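Local atomic coordinates of acetylene hydratase Ahy (Pelobacter acetylenicus, PDB entry 2E7Z), a protein that catalyses the hydration of acetylene to acetaldehyde, using a tungsten-bis(molybdopterin guanine dinucleotide) cofactor and a [4Fe-4S] cluster. Residues H3-S8 and N12-A17; D81-E86 and A450-P455; E89-I94 and A408-A413. One frame throughout, in Å; residues are numbered along the deposited sequence. Where two conformers were deposited one is given.

Contact 1: residues H3-S8 and N12-A17; sequences HVVCQS and NCVVEA. With SF4 (iron/sulfur cluster), chain D.
The amide of Asn-12 has one face laid against the 3-8 segment: Val-5 CG1 sits over that face, 3.7 Å from Asn-12 CG, and Gln-7 CG lies above the same face nearer its nitrogen end. The two amides, of Gln-7 and Asn-12, are turned 71° apart. Asn-12 CG stands beside its own backbone N (chi1 -72°), which swings ND2 round to Cys-6 O for a weak, bent bond of 3.0 Å, while OD1 has its stronger partner in Gln-113. Gln-7 folds back instead and gives NE2 to Val-5 O at 2.8 Å. Behind these amides runs an antiparallel beta hairpin. Val-4 and Val-15 form its hydrogen-bonded pair, with Val-4 N to Val-15 O at 2.9 Å and Val-15 N to Val-4 O at 2.8 Å; Cys-6 N then reaches Cys-13 O. That last bond ties together two ligands of the iron-sulfur cluster: Cys-6 SG binds FE2 and Cys-13 SG binds FE3, each at 2.3 Å. With Cys-9 and Cys-43 they complete the four-cysteine site. Cys-6 SG also receives the backbone N-H of Ser-8 at 3.4 Å. Strand 14-19 is the middle one of three, with 25-29 along its other edge; helix 44-47 touches Cys-6 and Val-15 through Ser-46, and helix 177-189 packs on Cys-13.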
loop_
_atom_site.group_PDB
_atom_site.type_symbol
_atom_site.label_atom_id
_atom_site.label_comp_id
_atom_site.label_asym_id
_atom_site.label_seq_id
_atom_site.Cartn_x
_atom_site.Cartn_y
_atom_site.Cartn_z
ATOM N N HIS A 3 -20.292 17.000 -0.671
ATOM C CA HIS A 3 -19.842 15.592 -0.638
ATOM C C HIS A 3 -18.331 15.591 -0.877
ATOM O O HIS A 3 -17.823 16.293 -1.769
ATOM C CB HIS A 3 -20.610 14.672 -1.610
ATOM C CG HIS A 3 -20.446 14.999 -3.063
ATOM N ND1 HIS A 3 -19.482 14.421 -3.865
ATOM C CD2 HIS A 3 -21.170 15.809 -3.872
ATOM C CE1 HIS A 3 -19.602 14.880 -5.100
ATOM N NE2 HIS A 3 -20.613 15.729 -5.129
ATOM N N VAL A 4 -17.610 14.838 -0.042
ATOM C CA VAL A 4 -16.145 14.880 -0.047
ATOM C C VAL A 4 -15.638 13.450 0.062
ATOM O O VAL A 4 -16.167 12.673 0.873
ATOM C CB VAL A 4 -15.601 15.761 1.128
ATOM C CG1 VAL A 4 -14.123 16.040 0.951
ATOM C CG2 VAL A 4 -16.384 17.073 1.219
ATOM N N VAL A 5 -14.632 13.105 -0.745
ATOM C CA VAL A 5 -13.948 11.834 -0.545
ATOM C C VAL A 5 -12.996 11.970 0.669
ATOM O O VAL A 5 -12.061 12.787 0.649
ATOM C CB VAL A 5 -13.179 11.410 -1.812
ATOM C CG1 VAL A 5 -12.336 10.178 -1.503
ATOM C CG2 VAL A 5 -14.155 11.166 -2.978
ATOM N N CYS A 6 -13.243 11.211 1.735
ATOM C CA CYS A 6 -12.367 11.301 2.870
ATOM C C CYS A 6 -11.026 10.683 2.486
ATOM O O CYS A 6 -10.988 9.556 1.979
ATOM C CB CYS A 6 -12.995 10.544 4.023
ATOM S SG CYS A 6 -11.921 10.477 5.468
ATOM N N GLN A 7 -9.945 11.429 2.716
ATOM C CA GLN A 7 -8.598 10.914 2.455
ATOM C C GLN A 7 -7.814 10.816 3.756
ATOM O O GLN A 7 -6.578 10.880 3.760
ATOM C CB GLN A 7 -7.898 11.789 1.415
ATOM C CG GLN A 7 -8.613 11.698 0.048
ATOM C CD GLN A 7 -8.654 13.012 -0.722
ATOM O OE1 GLN A 7 -7.615 13.519 -1.181
ATOM N NE2 GLN A 7 -9.859 13.537 -0.932
ATOM N N SER A 8 -8.536 10.636 4.860
ATOM C CA SER A 8 -7.869 10.372 6.131
ATOM C C SER A 8 -7.365 8.930 6.206
ATOM O O SER A 8 -6.511 8.616 7.025
ATOM C CB SER A 8 -8.770 10.715 7.320
ATOM O OG SER A 8 -8.767 12.115 7.583
ATOM N N ASN A 12 -11.262 5.647 1.272
ATOM C CA ASN A 12 -11.903 6.793 0.614
ATOM C C ASN A 12 -13.442 6.771 0.639
ATOM O O ASN A 12 -14.106 7.029 -0.387
ATOM C CB ASN A 12 -11.406 6.921 -0.839
ATOM C CG ASN A 12 -9.948 7.409 -0.970
ATOM O OD1 ASN A 12 -9.444 7.427 -2.086
ATOM N ND2 ASN A 12 -9.298 7.838 0.121
ATOM N N CYS A 13 -14.003 6.490 1.817
ATOM C CA CYS A 13 -15.432 6.706 2.042
ATOM C C CYS A 13 -15.808 8.109 1.586
ATOM O O CYS A 13 -15.071 9.064 1.831
ATOM C CB CYS A 13 -15.745 6.671 3.535
ATOM S SG CYS A 13 -15.169 5.180 4.399
ATOM N N VAL A 14 -16.971 8.237 0.952
ATOM C CA VAL A 14 -17.505 9.559 0.651
ATOM C C VAL A 14 -18.355 10.028 1.826
ATOM O O VAL A 14 -19.293 9.332 2.239
ATOM C CB VAL A 14 -18.288 9.571 -0.668
ATOM C CG1 VAL A 14 -18.808 10.999 -0.992
ATOM C CG2 VAL A 14 -17.391 9.051 -1.800
ATOM N N VAL A 15 -17.993 11.189 2.368
ATOM C CA VAL A 15 -18.631 11.753 3.546
ATOM C C VAL A 15 -19.281 13.081 3.174
ATOM O O VAL A 15 -19.165 13.554 2.036
ATOM C CB VAL A 15 -17.602 11.938 4.726
ATOM C CG1 VAL A 15 -16.971 10.604 5.139
ATOM C CG2 VAL A 15 -16.499 12.920 4.356
ATOM N N GLU A 16 -19.983 13.674 4.129
ATOM C CA GLU A 16 -20.520 15.004 3.933
ATOM C C GLU A 16 -19.769 15.956 4.854
ATOM O O GLU A 16 -19.345 15.569 5.942
ATOM C CB GLU A 16 -22.034 15.030 4.160
ATOM C CG GLU A 16 -22.807 14.542 2.922
ATOM C CD GLU A 16 -24.317 14.644 3.063
ATOM O OE1 GLU A 16 -24.796 14.613 4.213
ATOM O OE2 GLU A 16 -25.019 14.743 2.019
ATOM N N ALA A 17 -19.548 17.180 4.385
ATOM C CA ALA A 17 -18.874 18.193 5.190
ATOM C C ALA A 17 -19.603 19.501 5.081
ATOM O O ALA A 17 -20.184 19.821 4.039
ATOM C CB ALA A 17 -17.432 18.380 4.737
HETATM FE FE1 SF4 D . -12.511 6.550 8.147
HETATM FE FE2 SF4 D . -12.091 8.276 6.128
HETATM FE FE3 SF4 D . -13.441 5.970 5.687
HETATM FE FE4 SF4 D . -10.798 5.920 6.129
HETATM S S1 SF4 D . -11.789 6.871 4.339
HETATM S S2 SF4 D . -12.379 4.498 7.069
HETATM S S3 SF4 D . -10.531 7.653 7.640
HETATM S S4 SF4 D . -14.128 7.697 7.059
#

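Contact 2: residues D81-E86 and A450-P455; sequences DQALDE and ADYVLP
Glu-86 CG and Tyr-452 CG each stand beside their own backbone N (chi1 -67° and -58°), and the glutamate chain runs extended from there, so that carboxylate and phenol meet between helix and strand. Tyr-452 OH donates to Glu-86 OE1 at 2.6 Å, using the anti lone pair of that oxygen. OE1 arrives at the edge of the tyrosine ring, in its plane, while the carboxylate itself is turned 70° from the ring. The hydroxyl also sits close to the glutamate stem, 3.2 Å from Glu-86 CB. One turn back on the helix, Gln-82 NE2 meets Glu-86 OE2 at 2.8 Å, so both carboxylate oxygens are gripped and its rotation is fixed. This is a helix laid against the sheet of an alpha/beta domain: helix 80-98 packs on strand 452-455, whose neighbours are strands 63-65 and 435-440. From strand 63-65, Lys-64 makes a salt bridge to Glu-86 OE1, which probably favours the ionised carboxylate. An alanine in place of Glu-86 would probably leave the Tyr-452 hydroxyl and the Lys-64 charge without their mate and set the Gln-82 amide free to turn. Beside the polar pair the contact is apolar. Ala-83 CB touches Leu-454 CD2 at 4.0 Å and approaches Tyr-452 CD2 obliquely at 4.3 Å. Leu-454 goes on to meet Trp-80 and Ile-87 of the same helix, and Phe-494 of helix 491-501 also touches it.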
loop_
_atom_site.group_PDB
_atom_site.type_symbol
_atom_site.label_atom_id
_atom_site.label_comp_id
_atom_site.label_asym_id
_atom_site.label_seq_id
_atom_site.Cartn_x
_atom_site.Cartn_y
_atom_site.Cartn_z
ATOM N N ASP A 81 8.254 30.700 -4.148
ATOM C CA ASP A 81 9.056 31.092 -5.290
ATOM C C ASP A 81 10.554 30.868 -5.027
ATOM O O ASP A 81 11.273 30.311 -5.872
ATOM C CB ASP A 81 8.775 32.577 -5.619
ATOM C CG ASP A 81 9.443 33.048 -6.904
ATOM O OD1 ASP A 81 9.226 32.400 -7.947
ATOM O OD2 ASP A 81 10.163 34.086 -6.878
ATOM N N GLN A 82 11.022 31.303 -3.851
ATOM C CA GLN A 82 12.426 31.145 -3.515
ATOM C C GLN A 82 12.783 29.674 -3.272
ATOM O O GLN A 82 13.836 29.199 -3.715
ATOM C CB GLN A 82 12.807 31.992 -2.312
ATOM C CG GLN A 82 14.305 31.982 -2.037
ATOM C CD GLN A 82 15.136 32.663 -3.138
ATOM O OE1 GLN A 82 14.644 33.517 -3.889
ATOM N NE2 GLN A 82 16.411 32.299 -3.215
ATOM N N ALA A 83 11.894 28.952 -2.585
ATOM C CA ALA A 83 12.127 27.524 -2.357
ATOM C C ALA A 83 12.268 26.788 -3.677
ATOM O O ALA A 83 13.197 26.035 -3.852
ATOM C CB ALA A 83 10.988 26.917 -1.533
ATOM N N LEU A 84 11.365 27.056 -4.610
ATOM C CA LEU A 84 11.395 26.384 -5.898
ATOM C C LEU A 84 12.640 26.782 -6.700
ATOM O O LEU A 84 13.242 25.943 -7.372
ATOM C CB LEU A 84 10.114 26.703 -6.666
ATOM C CG LEU A 84 8.823 26.116 -6.088
ATOM C CD1 LEU A 84 7.628 27.033 -6.407
ATOM C CD2 LEU A 84 8.611 24.731 -6.616
ATOM N N ASP A 85 13.019 28.064 -6.640
ATOM C CA ASP A 85 14.226 28.495 -7.337
ATOM C C ASP A 85 15.444 27.726 -6.817
ATOM O O ASP A 85 16.254 27.224 -7.602
ATOM C CB ASP A 85 14.479 29.982 -7.114
ATOM C CG ASP A 85 13.584 30.879 -7.970
ATOM O OD1 ASP A 85 12.818 30.369 -8.832
ATOM O OD2 ASP A 85 13.674 32.111 -7.765
ATOM N N GLU A 86 15.548 27.618 -5.492
ATOM C CA GLU A 86 16.707 26.958 -4.892
ATOM C C GLU A 86 16.703 25.456 -5.128
ATOM O O GLU A 86 17.741 24.866 -5.394
ATOM C CB GLU A 86 16.794 27.269 -3.397
ATOM C CG GLU A 86 17.103 28.752 -3.163
ATOM C CD GLU A 86 17.243 29.140 -1.694
ATOM O OE1 GLU A 86 17.269 28.243 -0.824
ATOM O OE2 GLU A 86 17.316 30.361 -1.393
ATOM N N ALA A 450 15.035 17.089 5.917
ATOM C CA ALA A 450 14.964 17.757 4.637
ATOM C C ALA A 450 15.790 19.035 4.567
ATOM O O ALA A 450 16.107 19.622 5.600
ATOM C CB ALA A 450 13.525 18.024 4.262
ATOM N N ASP A 451 16.106 19.456 3.336
ATOM C CA ASP A 451 16.595 20.826 3.082
ATOM C C ASP A 451 15.426 21.805 3.016
ATOM O O ASP A 451 15.549 22.979 3.398
ATOM C CB ASP A 451 17.387 20.876 1.788
ATOM C CG ASP A 451 18.642 20.053 1.887
ATOM O OD1 ASP A 451 19.636 20.521 2.494
ATOM O OD2 ASP A 451 18.651 18.931 1.372
ATOM N N TYR A 452 14.289 21.335 2.512
ATOM C CA TYR A 452 13.080 22.147 2.334
ATOM C C TYR A 452 11.870 21.332 2.693
ATOM O O TYR A 452 11.745 20.169 2.218
ATOM C CB TYR A 452 12.910 22.637 0.869
ATOM C CG TYR A 452 14.089 23.442 0.378
ATOM C CD1 TYR A 452 15.191 22.811 -0.200
ATOM C CD2 TYR A 452 14.119 24.836 0.546
ATOM C CE1 TYR A 452 16.297 23.509 -0.620
ATOM C CE2 TYR A 452 15.234 25.575 0.167
ATOM C CZ TYR A 452 16.318 24.897 -0.403
ATOM O OH TYR A 452 17.431 25.611 -0.781
ATOM N N VAL A 453 10.990 21.931 3.502
ATOM C CA VAL A 453 9.719 21.310 3.820
ATOM C C VAL A 453 8.657 22.184 3.185
ATOM O O VAL A 453 8.627 23.402 3.409
ATOM C CB VAL A 453 9.524 21.168 5.327
ATOM C CG1 VAL A 453 8.151 20.519 5.653
ATOM C CG2 VAL A 453 10.658 20.326 5.925
ATOM N N LEU A 454 7.826 21.578 2.346
ATOM C CA LEU A 454 6.839 22.316 1.560
ATOM C C LEU A 454 5.456 21.948 2.015
ATOM O O LEU A 454 5.163 20.791 2.182
ATOM C CB LEU A 454 7.000 22.054 0.065
ATOM C CG LEU A 454 8.377 22.413 -0.480
ATOM C CD1 LEU A 454 8.402 22.026 -1.949
ATOM C CD2 LEU A 454 8.642 23.897 -0.337
ATOM N N PRO A 455 4.606 22.955 2.293
ATOM C CA PRO A 455 3.284 22.660 2.830
ATOM C C PRO A 455 2.246 22.161 1.849
ATOM O O PRO A 455 1.909 22.841 0.872
ATOM C CB PRO A 455 2.839 24.018 3.385
ATOM C CG PRO A 455 3.490 25.012 2.466
ATOM C CD PRO A 455 4.857 24.407 2.168
#

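Contact 3: residues E89-I94 and A408-A413; sequences EKLKKI and AFFALA. With MGD (2-amino-5,6-dimercapto-7-methyl-3,7,8a,9-tetrahydro-8-oxa-1,3,9,10-tetraaza-anthracen-4-one guanosine dinucleotide), chain E.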
loop_
_atom_site.group_PDB
_atom_site.type_symbol
_atom_site.label_atom_id
_atom_site.label_comp_id
_atom_site.label_asym_id
_atom_site.label_seq_id
_atom_site.Cartn_x
_atom_site.Cartn_y
_atom_site.Cartn_z
ATOM N N GLU A 89 17.745 24.958 -8.747
ATOM C CA GLU A 89 19.167 25.213 -8.912
ATOM C C GLU A 89 20.010 24.039 -8.391
ATOM O O GLU A 89 20.944 23.593 -9.057
ATOM C CB GLU A 89 19.567 26.493 -8.179
ATOM C CG GLU A 89 21.067 26.794 -8.241
ATOM C CD GLU A 89 21.478 27.928 -7.310
ATOM O OE1 GLU A 89 20.674 28.330 -6.423
ATOM O OE2 GLU A 89 22.620 28.417 -7.463
ATOM N N LYS A 90 19.673 23.552 -7.194
ATOM C CA LYS A 90 20.427 22.447 -6.611
ATOM C C LYS A 90 20.214 21.133 -7.367
ATOM O O LYS A 90 21.158 20.381 -7.588
ATOM C CB LYS A 90 20.084 22.273 -5.133
ATOM C CG LYS A 90 20.918 21.199 -4.450
ATOM C CD LYS A 90 21.245 21.517 -2.988
ATOM C CE LYS A 90 22.628 20.977 -2.631
ATOM N NZ LYS A 90 22.933 21.030 -1.188
ATOM N N LEU A 91 18.976 20.863 -7.778
ATOM C CA LEU A 91 18.704 19.667 -8.560
ATOM C C LEU A 91 19.457 19.675 -9.902
ATOM O O LEU A 91 19.975 18.653 -10.333
ATOM C CB LEU A 91 17.207 19.552 -8.810
ATOM C CG LEU A 91 16.736 18.303 -9.551
ATOM C CD1 LEU A 91 17.101 17.073 -8.748
ATOM C CD2 LEU A 91 15.237 18.413 -9.766
ATOM N N LYS A 92 19.514 20.835 -10.563
ATOM C CA LYS A 92 20.283 20.926 -11.809
ATOM C C LYS A 92 21.746 20.549 -11.593
ATOM O O LYS A 92 22.333 19.827 -12.400
ATOM C CB LYS A 92 20.206 22.341 -12.398
ATOM C CG LYS A 92 18.882 22.633 -13.062
ATOM C CD LYS A 92 18.766 24.131 -13.376
ATOM C CE LYS A 92 17.427 24.441 -14.001
ATOM N NZ LYS A 92 17.296 25.905 -14.285
ATOM N N LYS A 93 22.338 21.041 -10.512
ATOM C CA LYS A 93 23.734 20.713 -10.195
ATOM C C LYS A 93 23.917 19.226 -9.918
ATOM O O LYS A 93 24.890 18.607 -10.384
ATOM C CB LYS A 93 24.242 21.542 -9.001
ATOM C CG LYS A 93 24.423 23.021 -9.322
ATOM C CD LYS A 93 24.710 23.833 -8.051
ATOM C CE LYS A 93 26.132 23.611 -7.523
ATOM N NZ LYS A 93 27.181 23.940 -8.557
ATOM N N ILE A 94 22.974 18.655 -9.166
ATOM C CA ILE A 94 23.029 17.242 -8.841
ATOM C C ILE A 94 22.921 16.383 -10.117
ATOM O O ILE A 94 23.705 15.433 -10.340
ATOM C CB ILE A 94 21.952 16.891 -7.793
ATOM C CG1 ILE A 94 22.339 17.523 -6.450
ATOM C CG2 ILE A 94 21.805 15.367 -7.673
ATOM C CD1 ILE A 94 21.185 17.533 -5.453
ATOM N N ALA A 408 19.575 13.258 -4.828
ATOM C CA ALA A 408 18.399 14.086 -4.544
ATOM C C ALA A 408 17.239 13.168 -4.196
ATOM O O ALA A 408 17.079 12.136 -4.845
ATOM C CB ALA A 408 18.020 14.989 -5.727
ATOM N N PHE A 409 16.426 13.553 -3.214
ATOM C CA PHE A 409 15.341 12.708 -2.755
ATOM C C PHE A 409 14.117 13.560 -2.414
ATOM O O PHE A 409 14.210 14.522 -1.634
ATOM C CB PHE A 409 15.805 11.841 -1.584
ATOM C CG PHE A 409 14.767 10.852 -1.094
ATOM C CD1 PHE A 409 13.851 11.168 -0.090
ATOM C CD2 PHE A 409 14.724 9.575 -1.665
ATOM C CE1 PHE A 409 12.915 10.213 0.343
ATOM C CE2 PHE A 409 13.809 8.610 -1.190
ATOM C CZ PHE A 409 12.896 8.943 -0.234
ATOM N N PHE A 410 12.980 13.226 -3.036
ATOM C CA PHE A 410 11.723 13.916 -2.765
ATOM C C PHE A 410 10.775 12.949 -2.069
ATOM O O PHE A 410 10.532 11.840 -2.575
ATOM C CB PHE A 410 11.003 14.445 -4.017
ATOM C CG PHE A 410 11.745 15.461 -4.825
ATOM C CD1 PHE A 410 12.908 16.066 -4.395
ATOM C CD2 PHE A 410 11.214 15.816 -6.069
ATOM C CE1 PHE A 410 13.559 17.029 -5.193
ATOM C CE2 PHE A 410 11.840 16.776 -6.859
ATOM C CZ PHE A 410 13.003 17.405 -6.393
ATOM N N ALA A 411 10.188 13.394 -0.961
ATOM C CA ALA A 411 9.163 12.647 -0.229
ATOM C C ALA A 411 7.847 13.378 -0.405
ATOM O O ALA A 411 7.714 14.513 0.100
ATOM C CB ALA A 411 9.528 12.503 1.244
ATOM N N LEU A 412 6.874 12.770 -1.080
ATOM C CA LEU A 412 5.594 13.407 -1.403
ATOM C C LEU A 412 4.502 12.654 -0.685
ATOM O O LEU A 412 4.164 11.537 -1.051
ATOM C CB LEU A 412 5.337 13.430 -2.918
ATOM C CG LEU A 412 6.481 13.970 -3.778
ATOM C CD1 LEU A 412 6.202 13.805 -5.282
ATOM C CD2 LEU A 412 6.800 15.396 -3.419
ATOM N N ALA A 413 3.987 13.263 0.393
ATOM C CA ALA A 413 3.025 12.633 1.308
ATOM C C ALA A 413 3.507 11.247 1.721
ATOM O O ALA A 413 2.753 10.279 1.716
ATOM C CB ALA A 413 1.619 12.607 0.727
HETATM P PB MGD E . 3.146 7.298 6.051
HETATM O O1B MGD E . 4.466 6.575 5.947
HETATM O O2B MGD E . 2.521 7.517 7.380
HETATM O O3B MGD E . 2.017 6.582 5.163
HETATM O O3A MGD E . 2.394 4.707 3.535
HETATM P PA MGD E . 1.938 6.253 3.592
HETATM O O1A MGD E . 0.491 6.423 3.239
HETATM O O2A MGD E . 2.989 7.006 2.833
HETATM O "O5'" MGD E . 3.372 8.723 5.330
HETATM C "C5'" MGD E . 2.243 9.462 4.895
HETATM C "C4'" MGD E . 2.625 10.925 5.012
HETATM O "O4'" MGD E . 1.634 11.679 4.298
HETATM C "C3'" MGD E . 2.546 11.468 6.434
HETATM O "O3'" MGD E . 3.816 12.044 6.783
HETATM C "C2'" MGD E . 1.417 12.521 6.439
HETATM O "O2'" MGD E . 1.613 13.667 7.291
HETATM C "C1'" MGD E . 1.403 12.928 4.990
HETATM N N9 MGD E . 0.120 13.408 4.455
HETATM C C8 MGD E . -1.121 12.934 4.729
HETATM N N7 MGD E . -2.045 13.551 3.976
HETATM C C5 MGD E . -1.377 14.385 3.149
HETATM C C6 MGD E . -1.717 15.330 2.099
HETATM O O6 MGD E . -2.902 15.507 1.745
HETATM N N1 MGD E . -0.688 15.961 1.510
HETATM C C2 MGD E . 0.586 15.862 1.877
HETATM N N2 MGD E . 1.530 16.566 1.189
HETATM N N3 MGD E . 0.969 15.024 2.836
HETATM C C4 MGD E . 0.035 14.285 3.469
HETATM C C10 MGD E . 1.395 3.710 3.751
HETATM C C11 MGD E . 1.985 2.396 3.287
HETATM O O11 MGD E . 3.040 2.104 4.201
HETATM C C12 MGD E . 0.931 1.315 3.312
HETATM S S12 MGD E . -0.538 1.598 2.484
HETATM C C13 MGD E . 1.164 0.138 3.917
HETATM S S13 MGD E . -0.042 -1.054 4.075
HETATM C C14 MGD E . 2.487 -0.219 4.520
HETATM N N15 MGD E . 2.434 -0.265 5.973
HETATM C C16 MGD E . 3.646 -0.474 6.563
HETATM C C17 MGD E . 3.837 -1.200 7.826
HETATM O O17 MGD E . 2.857 -1.689 8.432
HETATM N N18 MGD E . 5.096 -1.327 8.292
HETATM C C19 MGD E . 6.181 -0.820 7.655
HETATM N N19 MGD E . 7.416 -0.974 8.178
HETATM N N20 MGD E . 6.071 -0.127 6.515
HETATM C C21 MGD E . 4.874 0.054 5.942
HETATM N N22 MGD E . 4.790 0.720 4.788
HETATM C C23 MGD E . 3.550 0.784 4.042
#
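Ala-408 CB takes the closest packing here, met by two branched side chains of the helix: Leu-91 CD1 comes to 3.8 Å and Ile-94 CD1 to 4.1 Å of it. Leu-91 reaches it because its CG lies opposite the backbone N (chi1 -177°), throwing the isopropyl fork out toward the strand. The two tines part there: CD1 goes to the alanine, while Leu-91 CD2 reaches Phe-410 CZ at 4.2 Å, obliquely to the ring, the two side chains crossing at about a right angle. That second touch is looser, and no hydrogen bond crosses between 89-94 and 408-413; methyl groups and one ring carbon do all the work. The small methyl of Ala-408 probably helps helix and strand come together at their nearest CA pair, Leu-91 and Ala-408, 6.9 Å apart. The other side of the helix is quite different. Glu-89, Lys-90, Lys-92 and Lys-93 are exposed, with Lys-90 NZ hydrogen-bonded to Asp-434 O and Lys-92 NZ to Arg-501 O, giving an amphipathic helix with an apolar stripe on the sheet. At the far end of the strand Ala-413 belongs to the cofactor site: its O lies 3.1 Å from MGD O4' and its CB 3.3 Å from MGD N3 of the guanine, the nucleotide being held at the C-terminal end of the strand, consistent with a Rossmann-like, parallel alpha/beta arrangement. Strand 408-412 runs parallel between 435-440 and 103-107; Leu-435 touches Ile-94, Leu-103 touches Ala-408 and Phe-410, and Leu-498 of helix 491-501 packs on the Phe-410 ring.

Overall arrangement
Contacts 2 and 3 are two steps along one interface: helix 80-98 meets strand 452-455 with its earlier turns and strand 408-412 with its later ones, and strand 435-440 lies between those two strands. Their centres are about 10 Å apart. All touching residues are buried except the partly exposed Glu-86 of contact 2, and beyond contacts 2 and 3 helix 80-98 faces solvent. Contact 2 combines a polar pair with apolar packing; contact 3 is wholly apolar. Contact 1, about 30 Å from contact 2 and 32 Å from contact 3 between centres, is a local hairpin built on backbone bonds and iron-sulfur ligation. Contacts 1 and 3 each run into a cofactor site, the cluster and a guanine.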